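Long-range contact in carbohydrate kinase, FGGY (Rhodospirillum rubrum, PDB 3IFR), which probably phosphorylates D-xylulose with ATP, as a sugar kinase of the FGGY family: residues R403-D408 and Q429-P434. Numbering follows the deposited sequence.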
loop_
_atom_site.group_PDB
_atom_site.type_symbol
_atom_site.label_atom_id
_atom_site.label_comp_id
_atom_site.label_asym_id
_atom_site.label_seq_id
_atom_site.Cartn_x
_atom_site.Cartn_y
_atom_site.Cartn_z
ATOM N N ARG A 403 0.705 1.902 19.139
ATOM C CA ARG A 403 0.459 0.470 19.135
ATOM C C ARG A 403 0.949 -0.090 17.797
ATOM O O ARG A 403 0.429 0.300 16.731
ATOM C CB ARG A 403 -1.017 0.263 19.305
ATOM C CG ARG A 403 -1.500 -1.054 19.790
ATOM C CD ARG A 403 -2.918 -1.131 19.257
ATOM N NE ARG A 403 -3.730 -2.230 19.711
ATOM C CZ ARG A 403 -4.835 -2.603 19.079
ATOM N NH1 ARG A 403 -5.184 -1.982 17.971
ATOM N NH2 ARG A 403 -5.575 -3.605 19.538
ATOM N N PHE A 404 1.945 -0.977 17.862
ATOM C CA PHE A 404 2.738 -1.398 16.703
ATOM C C PHE A 404 2.578 -2.857 16.304
ATOM O O PHE A 404 2.555 -3.757 17.148
ATOM C CB PHE A 404 4.229 -1.162 16.955
ATOM C CG PHE A 404 4.580 0.275 17.120
ATOM C CD1 PHE A 404 4.986 1.020 16.039
ATOM C CD2 PHE A 404 4.449 0.895 18.364
ATOM C CE1 PHE A 404 5.273 2.372 16.190
ATOM C CE2 PHE A 404 4.730 2.228 18.522
ATOM C CZ PHE A 404 5.143 2.973 17.451
ATOM N N PHE A 405 2.490 -3.076 14.991
ATOM C CA PHE A 405 2.276 -4.401 14.445
ATOM C C PHE A 405 3.291 -4.585 13.342
ATOM O O PHE A 405 3.613 -3.632 12.639
ATOM C CB PHE A 405 0.845 -4.531 13.889
ATOM C CG PHE A 405 -0.248 -4.246 14.914
ATOM C CD1 PHE A 405 -0.966 -5.282 15.500
ATOM C CD2 PHE A 405 -0.534 -2.950 15.316
ATOM C CE1 PHE A 405 -1.966 -5.009 16.445
ATOM C CE2 PHE A 405 -1.528 -2.683 16.244
ATOM C CZ PHE A 405 -2.242 -3.712 16.799
ATOM N N ALA A 406 3.809 -5.796 13.182
ATOM C CA ALA A 406 4.592 -6.076 11.997
ATOM C C ALA A 406 3.973 -7.236 11.224
ATOM O O ALA A 406 3.389 -8.152 11.793
ATOM C CB ALA A 406 6.043 -6.321 12.327
ATOM N N SER A 407 4.071 -7.163 9.912
ATOM C CA SER A 407 3.526 -8.189 9.044
ATOM C C SER A 407 4.493 -8.406 7.891
ATOM O O SER A 407 5.530 -7.730 7.791
ATOM C CB SER A 407 2.198 -7.740 8.475
ATOM O OG SER A 407 2.448 -6.830 7.429
ATOM N N ASP A 408 4.146 -9.357 7.033
ATOM C CA ASP A 408 4.938 -9.705 5.856
ATOM C C ASP A 408 6.204 -10.485 6.162
ATOM O O ASP A 408 6.484 -10.839 7.319
ATOM C CB ASP A 408 5.302 -8.466 5.041
ATOM C CG ASP A 408 5.243 -8.725 3.548
ATOM O OD1 ASP A 408 5.746 -9.778 3.090
ATOM O OD2 ASP A 408 4.655 -7.881 2.835
ATOM N N GLN A 429 3.763 -6.248 17.781
ATOM C CA GLN A 429 2.921 -7.440 17.590
ATOM C C GLN A 429 3.090 -8.009 16.182
ATOM O O GLN A 429 2.659 -7.382 15.213
ATOM C CB GLN A 429 1.448 -7.099 17.811
ATOM C CG GLN A 429 0.471 -8.259 17.451
ATOM C CD GLN A 429 0.545 -9.409 18.453
ATOM O OE1 GLN A 429 0.000 -9.313 19.559
ATOM N NE2 GLN A 429 1.242 -10.493 18.074
ATOM N N LEU A 430 3.726 -9.173 16.067
ATOM C CA LEU A 430 3.909 -9.835 14.776
ATOM C C LEU A 430 2.597 -10.516 14.366
ATOM O O LEU A 430 1.824 -10.960 15.224
ATOM C CB LEU A 430 5.017 -10.889 14.837
ATOM C CG LEU A 430 6.444 -10.467 15.163
ATOM C CD1 LEU A 430 7.421 -11.674 14.935
ATOM C CD2 LEU A 430 6.845 -9.214 14.318
ATOM N N LEU A 431 2.348 -10.570 13.063
ATOM C CA LEU A 431 1.172 -11.242 12.527
ATOM C C LEU A 431 1.435 -11.681 11.090
ATOM O O LEU A 431 2.341 -11.184 10.411
ATOM C CB LEU A 431 -0.038 -10.320 12.562
ATOM C CG LEU A 431 0.132 -9.135 11.618
ATOM C CD1 LEU A 431 -0.837 -9.255 10.457
ATOM C CD2 LEU A 431 -0.105 -7.824 12.357
ATOM N N ALA A 432 0.662 -12.646 10.636
ATOM C CA ALA A 432 0.746 -13.050 9.239
ATOM C C ALA A 432 -0.577 -12.730 8.571
ATOM O O ALA A 432 -1.651 -12.997 9.120
ATOM C CB ALA A 432 1.057 -14.532 9.128
ATOM N N ASN A 433 -0.520 -12.176 7.379
ATOM C CA ASN A 433 -1.741 -11.791 6.695
ATOM C C ASN A 433 -1.543 -12.168 5.263
ATOM O O ASN A 433 -1.334 -11.304 4.433
ATOM C CB ASN A 433 -1.882 -10.290 6.804
ATOM C CG ASN A 433 -3.221 -9.777 6.328
ATOM O OD1 ASN A 433 -3.489 -8.563 6.499
ATOM N ND2 ASN A 433 -4.077 -10.667 5.724
ATOM N N PRO A 434 -1.562 -13.473 4.977
ATOM C CA PRO A 434 -1.118 -13.972 3.674
ATOM C C PRO A 434 -2.138 -13.645 2.571
ATOM O O PRO A 434 -1.771 -13.113 1.522
ATOM C CB PRO A 434 -1.021 -15.488 3.880
ATOM C CG PRO A 434 -1.540 -15.766 5.250
ATOM C CD PRO A 434 -2.191 -14.527 5.785
HETATM O O HOH W 1 1.795 -11.341 6.179
#
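Strands 403-407 and 428-432 are the parallel neighbours of a beta-alpha-beta unit, linked through helix 414-424, in the C-terminal actin-like domain of the kinase. Phe-405 pairs with Gln-429 and Ala-406 with Leu-430. The ladder begins with an almost straight bond, Gln-429 N to Phe-404 O (2.8 Å, 174° at the hydrogen). Gln-429 O then accepts Ala-406 N at 2.8 Å, and Leu-431 N donates to Ala-406 O at 2.9 Å in a clearly bent bond (136° at the hydrogen). On the Phe-405 side, the CB and CG of Gln-429 both lie 3.8 Å from Phe-405 CD1. In Gln-429, CG extends opposite the backbone N, beside the carbonyl carbon, and a bend at chi2 (71°) turns the amide away from the ring, where NE2 donates to Leu-430 O (2.9 Å) and to Gly-465 O of the next strand. Leu-431 brings CD2 to 3.8 Å from Phe-405 CB, while its CD1 meets Ser-407 CB. On the opposite face of the sheet, Leu-430 CD2 touches Ala-406 CB at 3.6 Å, and Met-417 of the connecting helix packs on both residues. Beyond the ladder the strands diverge, and one water accepts from Asp-408 N and Asn-433 N, bridging the gap. Direct backbone hydrogen bonds thus join the strands in the buried part, with a water bridging the chains just beyond the strand ends, and the Gln-429 amide ties its own strand to the antiparallel strand 463-468.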